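Local coordinates for protein TetR family transcriptional regulator (Rhodococcus erythropolis, PDB 4ZA6) that acts as a TetR-family transcriptional repressor in the control of quorum-sensing signal degradation, probably by regulating the gene qsdA, at residues Asp155-Ala160 against Lys167-Thr172; Lys108-Met111 against Ser115-Ser118; Ser68-Gln73 against Phe82-Arg87; Ser16-Glu21 against Thr53-Ala58; Arg61-Ala66 against Ser118-Ile123. One frame throughout, in Å; residues are numbered along the deposited sequence.

From the N terminus, contact 4 closes the first loop: it brings the end of helix 4-19 back to helix 47-69, with helices 26-33 and 37-44 between them. Helix 47-69 then serves two more contacts. Contact 5 joins its residues 61-66 to 118-123 and so closes a long loop, within which contact 3 folds 68-73 against 82-87 and contact 2 turns 108-111 into 115-118, sharing Ser-118 with contact 5. Contact 1, between 155-160 and 167-172, follows in series near the C terminus. Packing joins the set: Ile-116 of contact 2 meets Leu-55 of contact 4, and the Leu-158 side chain of contact 1 reaches the backbone of Met-86 in contact 3.

Contact 1: residues Asp155-Ala160 against Lys167-Thr172; sequences DVHLYA and KAEIET
The connection between helix 143-158 and helix 170-181 is fastened where His-157, in the last turn of the first helix, meets Glu-169, the N-cap residue of the second. Two hydrogen bonds join this pair. In the backbone, Glu-169 N donates to His-157 O over 2.8 Å, coming from above the carbonyl plane, while Ala-160 N reaches the same oxygen from the opposite face; the last carbonyls of a helix lack their usual i+4 partners, and here the turn supplies one. Between side chains, His-157 ND1 donates to Glu-169 OE2 at 2.6 Å with an N-H...O angle of 155°. The carboxylate oxygen lies near the ring plane, met nearly along its C-O axis, although the carboxylate is turned 38° from the imidazole. Glu-169 can reach it because CG is set anti to the carbonyl carbon (chi1 -59°) and the chain then runs out extended. One face of the same ring carries Thr-172 CG2, a CH-pi contact 3.9 Å from the ring centroid. Ala-160 CB fills the turn, lying 3.4 Å from Lys-167 O, and Leu-158 O meets Ala-168 CB at 3.3 Å. Replacing the imidazole of His-157 by the methyl of an alanine is likely to cost Glu-169 OE2 its ND1 donor, with the long, weak ion pair to Arg-165 a poor substitute, and leave Thr-172 CG2 without a ring to lie on. It is a His-carboxylate hydrogen bond whose glutamate stands at the N-cap position of the next helix, joining the final two helices of a single chain; in TetR-family relatives that pair commonly forms the dimer interface.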
# COMPACT_ATOMS: atom_id res chain seq x y z
N ASP A 155 8.83 -2.31 -1.83
CA ASP A 155 8.10 -3.00 -0.79
C ASP A 155 8.86 -4.01 0.08
O ASP A 155 8.67 -4.00 1.31
CB ASP A 155 6.71 -3.44 -1.22
CG ASP A 155 6.63 -4.45 -2.34
OD1 ASP A 155 7.70 -5.06 -2.69
OD2 ASP A 155 5.51 -4.66 -2.86
N VAL A 156 9.82 -4.76 -0.52
CA VAL A 156 10.64 -5.71 0.26
C VAL A 156 11.53 -5.00 1.28
O VAL A 156 11.93 -5.60 2.28
CB VAL A 156 11.41 -6.77 -0.59
CG1 VAL A 156 10.44 -7.77 -1.22
CG2 VAL A 156 12.27 -6.09 -1.66
N HIS A 157 11.87 -3.71 1.01
CA HIS A 157 12.70 -2.90 1.90
C HIS A 157 11.84 -2.31 2.98
O HIS A 157 12.23 -2.35 4.16
CB HIS A 157 13.48 -1.82 1.13
CG HIS A 157 14.57 -2.40 0.29
ND1 HIS A 157 15.71 -2.92 0.86
CD2 HIS A 157 14.63 -2.57 -1.05
CE1 HIS A 157 16.44 -3.37 -0.15
NE2 HIS A 157 15.84 -3.16 -1.31
N LEU A 158 10.66 -1.77 2.61
CA LEU A 158 9.74 -1.24 3.62
C LEU A 158 9.42 -2.30 4.67
O LEU A 158 9.43 -2.00 5.87
CB LEU A 158 8.46 -0.73 2.95
CG LEU A 158 7.34 -0.22 3.87
CD1 LEU A 158 7.85 0.84 4.87
CD2 LEU A 158 6.17 0.29 3.05
N TYR A 159 9.16 -3.53 4.22
CA TYR A 159 8.79 -4.63 5.10
C TYR A 159 9.93 -5.58 5.44
O TYR A 159 9.64 -6.71 5.84
CB TYR A 159 7.58 -5.39 4.49
CG TYR A 159 6.40 -4.50 4.17
CD1 TYR A 159 5.70 -3.85 5.18
CD2 TYR A 159 6.00 -4.29 2.86
CE1 TYR A 159 4.65 -2.99 4.89
CE2 TYR A 159 4.95 -3.42 2.55
CZ TYR A 159 4.26 -2.80 3.58
OH TYR A 159 3.23 -1.95 3.29
N ALA A 160 11.20 -5.12 5.33
CA ALA A 160 12.42 -5.89 5.64
C ALA A 160 12.40 -6.63 7.00
O ALA A 160 12.85 -7.77 7.01
CB ALA A 160 13.66 -5.03 5.51
N LYS A 167 15.31 -3.68 10.48
CA LYS A 167 14.41 -2.52 10.39
C LYS A 167 13.91 -2.26 8.98
O LYS A 167 14.44 -2.84 8.04
CB LYS A 167 15.13 -1.26 10.92
CG LYS A 167 16.35 -0.85 10.10
CD LYS A 167 16.54 0.66 10.09
CE LYS A 167 17.74 1.09 9.27
NZ LYS A 167 17.49 0.99 7.80
N ALA A 168 12.89 -1.37 8.84
CA ALA A 168 12.34 -0.95 7.55
C ALA A 168 13.48 -0.22 6.87
O ALA A 168 14.07 0.68 7.48
CB ALA A 168 11.16 -0.00 7.76
N GLU A 169 13.85 -0.64 5.66
CA GLU A 169 14.97 -0.04 4.93
C GLU A 169 14.50 1.09 4.00
O GLU A 169 14.58 0.96 2.77
CB GLU A 169 15.76 -1.12 4.18
CG GLU A 169 16.30 -2.18 5.12
CD GLU A 169 16.79 -3.45 4.46
OE1 GLU A 169 17.37 -4.30 5.18
OE2 GLU A 169 16.50 -3.67 3.26
N ILE A 170 14.01 2.18 4.59
CA ILE A 170 13.45 3.32 3.85
C ILE A 170 14.45 4.03 2.94
O ILE A 170 14.15 4.25 1.77
CB ILE A 170 12.58 4.26 4.75
CG1 ILE A 170 11.44 3.44 5.40
CG2 ILE A 170 12.03 5.48 3.95
CD1 ILE A 170 10.69 4.12 6.52
N GLU A 171 15.66 4.34 3.46
CA GLU A 171 16.70 5.01 2.67
C GLU A 171 17.16 4.21 1.49
O GLU A 171 17.38 4.79 0.43
CB GLU A 171 17.89 5.47 3.53
CG GLU A 171 17.54 6.63 4.44
CD GLU A 171 17.01 7.91 3.80
OE1 GLU A 171 16.20 8.60 4.47
OE2 GLU A 171 17.37 8.23 2.65
N THR A 172 17.29 2.90 1.65
CA THR A 172 17.66 2.01 0.54
C THR A 172 16.55 1.99 -0.49
O THR A 172 16.84 2.02 -1.68
CB THR A 172 18.02 0.60 1.06
OG1 THR A 172 19.14 0.71 1.94
CG2 THR A 172 18.38 -0.35 -0.05

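Contact 2: residues Lys108-Met111 against Ser115-Ser118; sequences KLAM and SIES
Ile-116 presses its CD1 methyl against the backbone and side chains of Leu-109 and Ala-110, and this apolar wedge is one direct part of the contact. CD1 lies 4.0 Å from Leu-109 CB and 4.3 Å from Ala-110 CB, and it comes within 3.5 Å of Leu-109 O. The methyl gets there because CG1 stands anti to the carbonyl carbon (chi1 -63°) and the chain continues extended. Leu-55 and Thr-59 of helix 47-69 pack against the same isoleucine, and a bound methylpentanediol, probably from the crystallisation liquor, lies about 4 Å from its side chain.

Water carries the polar part. Leu-109 O accepts from two waters, each at 2.6 Å. One of them accepts in turn from Glu-117 N at 3.0 Å, the other from Ile-116 N at 2.9 Å. The site is a short three-residue link between two consecutive helices of the TetR-like C-terminal domain: helix 103-111 ends and helix 115-133 begins. Amides in the first turn of a helix have no carbonyl four residues back to bond, and here one carbonyl near the end of the preceding helix serves two of them through solvent.

Glu-117 brings the charge. Its CG touches Ala-110 O at 3.5 Å, and OE2 lies beside the backbone of Met-111. OE1 forms a salt bridge with Arg-152, while OE2 comes close to Asp-155 OD2; so near an approach of two carboxylates is consistent with one of them being protonated.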
# COMPACT_ATOMS: atom_id res chain seq x y z
N LYS A 108 2.22 -12.22 1.98
CA LYS A 108 1.46 -12.62 0.79
C LYS A 108 0.65 -11.46 0.22
O LYS A 108 0.73 -11.19 -0.97
CB LYS A 108 0.57 -13.83 1.11
CG LYS A 108 -0.23 -14.35 -0.07
CD LYS A 108 -0.81 -15.72 0.23
CE LYS A 108 -1.43 -16.30 -1.01
NZ LYS A 108 -2.84 -15.86 -1.20
N LEU A 109 -0.15 -10.79 1.06
CA LEU A 109 -0.98 -9.66 0.60
C LEU A 109 -0.19 -8.43 0.10
O LEU A 109 -0.61 -7.76 -0.85
CB LEU A 109 -1.93 -9.24 1.74
CG LEU A 109 -2.96 -10.27 2.19
CD1 LEU A 109 -3.80 -9.72 3.32
CD2 LEU A 109 -3.86 -10.70 1.05
N ALA A 110 0.96 -8.16 0.72
CA ALA A 110 1.80 -7.00 0.41
C ALA A 110 2.88 -7.19 -0.63
O ALA A 110 3.21 -6.23 -1.32
CB ALA A 110 2.43 -6.47 1.69
N MET A 111 3.53 -8.36 -0.66
CA MET A 111 4.71 -8.55 -1.52
C MET A 111 4.59 -9.53 -2.66
O MET A 111 5.56 -9.77 -3.37
CB MET A 111 5.95 -8.79 -0.66
CG MET A 111 6.42 -7.50 -0.01
SD MET A 111 7.60 -7.80 1.28
CE MET A 111 6.51 -8.33 2.67
N SER A 115 -3.98 -7.05 -4.43
CA SER A 115 -4.63 -5.78 -4.14
C SER A 115 -3.71 -4.61 -3.74
O SER A 115 -3.77 -3.54 -4.36
CB SER A 115 -5.76 -5.99 -3.14
OG SER A 115 -6.79 -6.76 -3.74
N ILE A 116 -2.84 -4.82 -2.75
CA ILE A 116 -1.91 -3.79 -2.27
C ILE A 116 -0.95 -3.31 -3.37
O ILE A 116 -0.89 -2.10 -3.63
CB ILE A 116 -1.16 -4.24 -0.97
CG1 ILE A 116 -2.18 -4.47 0.19
CG2 ILE A 116 -0.06 -3.20 -0.57
CD1 ILE A 116 -1.66 -5.26 1.37
N GLU A 117 -0.21 -4.25 -4.04
CA GLU A 117 0.71 -3.88 -5.12
C GLU A 117 -0.00 -3.21 -6.30
O GLU A 117 0.57 -2.30 -6.87
CB GLU A 117 1.58 -5.05 -5.60
CG GLU A 117 2.71 -5.44 -4.65
CD GLU A 117 3.74 -6.42 -5.19
OE1 GLU A 117 3.46 -7.14 -6.17
OE2 GLU A 117 4.87 -6.42 -4.66
N SER A 118 -1.24 -3.65 -6.66
CA SER A 118 -1.98 -3.05 -7.80
C SER A 118 -2.36 -1.61 -7.57
O SER A 118 -2.17 -0.80 -8.47
CB SER A 118 -3.24 -3.84 -8.14
OG SER A 118 -2.89 -5.16 -8.54
O HOH W 1 -0.27 -7.18 -3.36
O HOH W 2 -3.17 -7.33 -1.33

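Contact 3: residues Ser68-Gln73 against Phe82-Arg87; sequences SQASGQ and FGRVMR
Arg-84 lays its guanidinium against the backbone of Gln-69 and Ala-70, where helix 47-69 ends and a short link leads into helix 74-90, steeply inclined to it; this is the junction of the long helix 47-69 with the C-terminal domain of the TetR fold. More of Arg-84 is buried here than of any other residue in the contact. Its chain is extended from CG to NE, which carries the charged group across to the C-terminal end of helix 47-69. One face of the guanidinium receives Gln-69 O, 3.3 Å above the plane and toward its rim. Although Gln-69 O comes within 3.4 Å of Arg-84 NH2, the angle is too poor for a hydrogen bond, and the carbonyl simply rests on the cation.

Gln-69 contributes its aliphatic part as well, with CB 3.6 Å from Arg-84 NH1. The two side chains run at about a right angle, and the amide plane is tilted 57° from the guanidinium. Ala-70, the first residue to leave helical geometry, brings its CA to 3.7 Å from Arg-84 NE. That nitrogen also has a long, weak ion pair with Asp-80, whose carboxylate accepts a hydrogen bond from Ser-71 N. A water accepts from Arg-84 NH2 at 3.0 Å and lies 2.8 Å from Ser-71 OG, to which it is also hydrogen-bonded.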
# COMPACT_ATOMS: atom_id res chain seq x y z
N SER A 68 -0.74 15.21 -1.49
CA SER A 68 -1.19 16.58 -1.22
C SER A 68 -0.19 17.33 -0.31
O SER A 68 -0.10 18.55 -0.39
CB SER A 68 -2.60 16.57 -0.60
OG SER A 68 -2.62 15.98 0.69
N GLN A 69 0.58 16.59 0.52
CA GLN A 69 1.54 17.18 1.47
C GLN A 69 2.98 17.26 0.96
O GLN A 69 3.77 18.06 1.47
CB GLN A 69 1.45 16.48 2.84
CG GLN A 69 0.14 16.82 3.57
CD GLN A 69 -0.10 16.12 4.89
OE1 GLN A 69 -0.90 16.57 5.71
NE2 GLN A 69 0.53 14.98 5.10
N ALA A 70 3.33 16.47 -0.07
CA ALA A 70 4.69 16.48 -0.63
C ALA A 70 5.07 17.79 -1.31
O ALA A 70 4.23 18.45 -1.90
CB ALA A 70 4.88 15.32 -1.59
N SER A 71 6.37 18.13 -1.22
CA SER A 71 6.97 19.35 -1.75
C SER A 71 7.65 19.12 -3.09
O SER A 71 8.11 18.01 -3.38
CB SER A 71 8.04 19.87 -0.77
OG SER A 71 7.66 19.88 0.59
N GLY A 72 7.80 20.21 -3.83
CA GLY A 72 8.53 20.27 -5.09
C GLY A 72 7.86 19.66 -6.30
O GLY A 72 6.65 19.48 -6.32
N GLN A 73 8.68 19.39 -7.33
CA GLN A 73 8.23 18.82 -8.61
C GLN A 73 9.21 17.73 -9.04
O GLN A 73 10.27 17.58 -8.44
CB GLN A 73 8.19 19.92 -9.69
CG GLN A 73 6.98 20.85 -9.55
CD GLN A 73 7.34 22.29 -9.32
OE1 GLN A 73 8.48 22.64 -8.97
NE2 GLN A 73 6.36 23.17 -9.46
N PHE A 82 7.05 9.12 -1.69
CA PHE A 82 7.45 7.76 -1.26
C PHE A 82 8.01 7.70 0.13
O PHE A 82 7.70 6.76 0.85
CB PHE A 82 8.41 7.10 -2.27
CG PHE A 82 7.63 6.35 -3.32
CD1 PHE A 82 7.30 5.01 -3.14
CD2 PHE A 82 7.18 7.00 -4.46
CE1 PHE A 82 6.54 4.33 -4.08
CE2 PHE A 82 6.39 6.32 -5.39
CZ PHE A 82 6.09 4.99 -5.20
N GLY A 83 8.84 8.69 0.49
CA GLY A 83 9.40 8.78 1.83
C GLY A 83 8.29 8.93 2.86
O GLY A 83 8.28 8.22 3.86
N ARG A 84 7.31 9.83 2.57
CA ARG A 84 6.14 10.10 3.42
C ARG A 84 5.28 8.85 3.59
O ARG A 84 4.91 8.53 4.73
CB ARG A 84 5.30 11.23 2.83
CG ARG A 84 5.85 12.62 3.12
CD ARG A 84 5.05 13.69 2.41
NE ARG A 84 5.66 15.00 2.62
CZ ARG A 84 5.38 15.80 3.64
NH1 ARG A 84 4.49 15.43 4.55
NH2 ARG A 84 5.99 16.97 3.75
N VAL A 85 4.94 8.17 2.47
CA VAL A 85 4.12 6.96 2.48
C VAL A 85 4.85 5.88 3.33
O VAL A 85 4.25 5.33 4.24
CB VAL A 85 3.81 6.45 1.04
CG1 VAL A 85 3.21 5.04 1.06
CG2 VAL A 85 2.87 7.40 0.31
N MET A 86 6.14 5.63 3.05
CA MET A 86 6.89 4.59 3.78
C MET A 86 7.00 4.83 5.28
O MET A 86 6.84 3.89 6.06
CB MET A 86 8.25 4.34 3.15
CG MET A 86 8.13 3.69 1.80
SD MET A 86 9.72 3.12 1.19
CE MET A 86 10.40 4.65 0.50
N ARG A 87 7.25 6.08 5.69
CA ARG A 87 7.34 6.43 7.10
C ARG A 87 5.99 6.38 7.78
O ARG A 87 5.93 6.02 8.95
CB ARG A 87 8.05 7.78 7.28
CG ARG A 87 9.53 7.67 6.96
CD ARG A 87 10.31 8.93 7.26
NE ARG A 87 10.46 9.73 6.05
CZ ARG A 87 11.57 9.80 5.32
NH1 ARG A 87 12.67 9.16 5.69
NH2 ARG A 87 11.60 10.53 4.22
O HOH W 3 8.56 18.04 2.53

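Contact 4: residues Ser16-Glu21 against Thr53-Ala58; sequences SMYLAE and TVLAEA
Tyr-18 meets helix 47-69 through a CH-pi contact and a smaller apolar one. In the first, Leu-55 CD2 sits over one face of the phenol ring, 3.7 Å from the centroid and 21° off the ring normal. Shifted toward the rim on the hydroxyl side, it comes within 3.5 Å of Tyr-18 CZ. The leucine comes in at about a right angle to the tyrosine chain, whose CG lies anti to the backbone N (chi1 169°), directing the ring at the partner helix. In the second, Val-54 CG1 touches Tyr-18 CB at 4.0 Å.

Tyr-18 OH is hydrogen-bonded to a bound methylpentanediol, probably from the crystallisation liquor, and Leu-95 and Leu-98 of helix 93-101 also touch the side chain. Were the phenol ring cut back to an alanine, a gap would probably open beneath Leu-55 CD2 and the diol would lose its hydroxyl partner. In TetR-family repressors the first three helices form the DNA-binding domain and the fourth leads into the C-terminal domain. A Glu-57 to Arg-8 salt bridge ties the same helices, but between these two segments no polar bond forms, and contact depends on shape and on the leucine methyl over the ring.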
# COMPACT_ATOMS: atom_id res chain seq x y z
N SER A 16 -13.06 -1.29 10.11
CA SER A 16 -13.15 -0.89 11.53
C SER A 16 -12.48 -1.91 12.46
O SER A 16 -11.88 -1.53 13.46
CB SER A 16 -14.59 -0.59 11.95
OG SER A 16 -15.29 -1.70 12.49
N MET A 17 -12.56 -3.21 12.12
CA MET A 17 -11.93 -4.28 12.86
C MET A 17 -10.40 -4.14 12.75
O MET A 17 -9.72 -4.26 13.76
CB MET A 17 -12.38 -5.65 12.34
CG MET A 17 -13.82 -5.97 12.68
SD MET A 17 -14.46 -7.40 11.75
CE MET A 17 -13.92 -8.72 12.81
N TYR A 18 -9.88 -3.83 11.54
CA TYR A 18 -8.45 -3.61 11.30
C TYR A 18 -7.95 -2.42 12.13
O TYR A 18 -7.01 -2.57 12.90
CB TYR A 18 -8.14 -3.43 9.80
CG TYR A 18 -6.73 -2.94 9.49
CD1 TYR A 18 -5.62 -3.73 9.78
CD2 TYR A 18 -6.52 -1.71 8.88
CE1 TYR A 18 -4.32 -3.28 9.52
CE2 TYR A 18 -5.23 -1.24 8.63
CZ TYR A 18 -4.13 -2.03 8.94
OH TYR A 18 -2.87 -1.58 8.66
N LEU A 19 -8.68 -1.29 12.05
CA LEU A 19 -8.39 -0.06 12.79
C LEU A 19 -8.49 -0.23 14.30
O LEU A 19 -7.79 0.48 15.03
CB LEU A 19 -9.32 1.05 12.33
CG LEU A 19 -8.81 2.44 12.54
CD1 LEU A 19 -7.60 2.75 11.63
CD2 LEU A 19 -9.91 3.45 12.36
N ALA A 20 -9.36 -1.14 14.76
CA ALA A 20 -9.53 -1.43 16.19
C ALA A 20 -8.55 -2.50 16.70
O ALA A 20 -8.56 -2.82 17.89
CB ALA A 20 -10.98 -1.83 16.47
N GLU A 21 -7.67 -2.99 15.81
CA GLU A 21 -6.64 -4.01 16.04
C GLU A 21 -7.22 -5.36 16.40
O GLU A 21 -6.65 -6.12 17.18
CB GLU A 21 -5.55 -3.55 17.03
CG GLU A 21 -4.91 -2.22 16.67
CD GLU A 21 -3.81 -1.76 17.61
OE1 GLU A 21 -3.32 -2.58 18.43
OE2 GLU A 21 -3.43 -0.57 17.52
N THR A 53 -8.33 -6.08 0.32
CA THR A 53 -9.16 -4.94 -0.12
C THR A 53 -9.09 -3.83 0.91
O THR A 53 -8.95 -2.68 0.53
CB THR A 53 -10.60 -5.42 -0.33
OG1 THR A 53 -10.57 -6.45 -1.32
CG2 THR A 53 -11.55 -4.28 -0.74
N VAL A 54 -9.21 -4.20 2.20
CA VAL A 54 -9.18 -3.30 3.35
C VAL A 54 -7.83 -2.56 3.36
O VAL A 54 -7.80 -1.33 3.46
CB VAL A 54 -9.44 -4.13 4.66
CG1 VAL A 54 -8.96 -3.39 5.91
CG2 VAL A 54 -10.92 -4.51 4.78
N LEU A 55 -6.73 -3.31 3.22
CA LEU A 55 -5.37 -2.77 3.22
C LEU A 55 -5.07 -1.95 1.97
O LEU A 55 -4.35 -0.97 2.07
CB LEU A 55 -4.35 -3.89 3.39
CG LEU A 55 -4.42 -4.65 4.72
CD1 LEU A 55 -3.42 -5.81 4.75
CD2 LEU A 55 -4.25 -3.71 5.90
N ALA A 56 -5.65 -2.33 0.82
CA ALA A 56 -5.49 -1.58 -0.44
C ALA A 56 -6.17 -0.21 -0.31
O ALA A 56 -5.61 0.78 -0.75
CB ALA A 56 -6.10 -2.36 -1.59
N GLU A 57 -7.38 -0.15 0.29
CA GLU A 57 -8.09 1.12 0.47
C GLU A 57 -7.30 2.04 1.44
O GLU A 57 -7.21 3.24 1.18
CB GLU A 57 -9.54 0.90 0.95
CG GLU A 57 -10.44 0.32 -0.12
CD GLU A 57 -11.93 0.32 0.17
OE1 GLU A 57 -12.34 0.83 1.24
OE2 GLU A 57 -12.69 -0.22 -0.66
N ALA A 58 -6.75 1.48 2.52
CA ALA A 58 -5.91 2.20 3.50
C ALA A 58 -4.63 2.69 2.80
O ALA A 58 -4.16 3.79 3.10
CB ALA A 58 -5.54 1.28 4.66

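Contact 5: residues Arg61-Ala66 against Ser118-Ile123; sequences RTYRKA and SISASI
Tyr-63 is the first residue of segment 61-66 to make a substantial contact, and its ring lies along the flank of helix 118-123. Ile-123 CB lies over one face; at the rim Ile-123 CG2 comes to 3.5 Å from Tyr-63 CD1, and Ile-123 CD1 reaches 3.9 Å from Tyr-63 CB, packing the branched chain against the near half of the tyrosine. At the far half, Tyr-63 OH lies 3.7 Å from the methylene Ser-120 CB, with Ser-120 OG obliquely placed beside the ring and committed to Ile-116 O in its own helix.

Next in sequence, Arg-64 bends at its second torsion (chi2 -78°) and folds its guanidinium over Ile-123. Ile-123 CG1 sits 4.0 Å above the guanidinium plane, offset toward the rim near NH2. The charge is paired beyond the contact by salt bridges from NH1 to Glu-126 and NH2 to Glu-60, one carboxylate from each helix. Ile-123 is thus held between an aromatic ring and a cationic plane. Ala-66, farther on, turns to Val-85 and Arg-84 of helix 74-90.

Helix 47-69, the long link between DNA-binding and C-terminal domains in TetR-family proteins, here runs nearly parallel to helix 115-133, the axes of the two segments 24° apart with a closest approach of 10.8 Å. Helix 74-90 also packs on this part of helix 47-69, through Thr-62 and Ala-66, while helix 143-158 touches helix 115-133 at Ser-120 and Ala-121.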
# COMPACT_ATOMS: atom_id res chain seq x y z
N ARG A 61 -5.54 5.84 0.68
CA ARG A 61 -5.66 7.00 1.59
C ARG A 61 -4.28 7.56 2.00
O ARG A 61 -4.08 8.76 2.00
CB ARG A 61 -6.49 6.64 2.83
CG ARG A 61 -7.99 6.45 2.52
CD ARG A 61 -8.84 6.34 3.78
NE ARG A 61 -8.46 5.21 4.65
CZ ARG A 61 -8.99 4.00 4.59
NH1 ARG A 61 -9.92 3.71 3.69
NH2 ARG A 61 -8.60 3.06 5.44
N THR A 62 -3.31 6.67 2.28
CA THR A 62 -1.94 7.03 2.65
C THR A 62 -1.25 7.78 1.51
O THR A 62 -0.67 8.85 1.74
CB THR A 62 -1.18 5.78 3.12
OG1 THR A 62 -1.86 5.29 4.26
CG2 THR A 62 0.29 6.06 3.48
N TYR A 63 -1.33 7.23 0.28
CA TYR A 63 -0.75 7.82 -0.94
C TYR A 63 -1.33 9.21 -1.23
O TYR A 63 -0.57 10.13 -1.53
CB TYR A 63 -1.03 6.90 -2.14
CG TYR A 63 0.11 5.98 -2.52
CD1 TYR A 63 1.10 6.40 -3.42
CD2 TYR A 63 0.16 4.68 -2.06
CE1 TYR A 63 2.15 5.55 -3.79
CE2 TYR A 63 1.22 3.83 -2.40
CZ TYR A 63 2.18 4.26 -3.30
OH TYR A 63 3.23 3.43 -3.65
N ARG A 64 -2.66 9.34 -1.16
CA ARG A 64 -3.39 10.59 -1.45
C ARG A 64 -2.99 11.69 -0.49
O ARG A 64 -2.87 12.84 -0.90
CB ARG A 64 -4.91 10.36 -1.39
CG ARG A 64 -5.43 9.31 -2.39
CD ARG A 64 -5.55 9.83 -3.80
NE ARG A 64 -6.06 8.80 -4.72
CZ ARG A 64 -5.67 8.69 -5.97
NH1 ARG A 64 -4.76 9.51 -6.47
NH2 ARG A 64 -6.16 7.73 -6.74
N LYS A 65 -2.81 11.34 0.79
CA LYS A 65 -2.40 12.30 1.81
C LYS A 65 -0.97 12.74 1.51
O LYS A 65 -0.71 13.93 1.41
CB LYS A 65 -2.52 11.67 3.22
CG LYS A 65 -2.27 12.66 4.35
CD LYS A 65 -2.30 12.00 5.71
CE LYS A 65 -1.97 12.96 6.83
NZ LYS A 65 -2.00 12.31 8.16
N ALA A 66 -0.08 11.78 1.25
CA ALA A 66 1.31 12.11 0.93
C ALA A 66 1.44 12.97 -0.33
O ALA A 66 2.27 13.86 -0.33
CB ALA A 66 2.14 10.85 0.80
N SER A 118 -1.24 -3.65 -6.66
CA SER A 118 -1.98 -3.05 -7.80
C SER A 118 -2.36 -1.61 -7.57
O SER A 118 -2.17 -0.80 -8.47
CB SER A 118 -3.24 -3.84 -8.14
OG SER A 118 -2.89 -5.16 -8.54
N ILE A 119 -2.91 -1.27 -6.40
CA ILE A 119 -3.28 0.11 -6.11
C ILE A 119 -2.02 0.98 -5.95
O ILE A 119 -1.99 2.09 -6.48
CB ILE A 119 -4.30 0.24 -4.93
CG1 ILE A 119 -4.92 1.67 -4.85
CG2 ILE A 119 -3.67 -0.17 -3.58
CD1 ILE A 119 -5.81 2.10 -6.00
N SER A 120 -0.97 0.45 -5.29
CA SER A 120 0.30 1.18 -5.13
C SER A 120 0.86 1.51 -6.53
O SER A 120 1.16 2.68 -6.78
CB SER A 120 1.29 0.34 -4.32
OG SER A 120 0.79 0.07 -3.02
N ALA A 121 0.91 0.51 -7.45
CA ALA A 121 1.40 0.66 -8.84
C ALA A 121 0.54 1.63 -9.70
O ALA A 121 1.10 2.45 -10.43
CB ALA A 121 1.48 -0.70 -9.51
N SER A 122 -0.79 1.57 -9.58
CA SER A 122 -1.68 2.47 -10.35
C SER A 122 -1.64 3.91 -9.83
O SER A 122 -1.70 4.83 -10.63
CB SER A 122 -3.11 1.91 -10.40
OG SER A 122 -3.70 1.97 -9.12
N ILE A 123 -1.52 4.11 -8.50
CA ILE A 123 -1.38 5.48 -7.96
C ILE A 123 0.02 5.99 -8.32
O ILE A 123 0.13 7.15 -8.74
CB ILE A 123 -1.64 5.57 -6.43
CG1 ILE A 123 -3.12 5.18 -6.10
CG2 ILE A 123 -1.32 6.99 -5.92
CD1 ILE A 123 -3.41 5.00 -4.62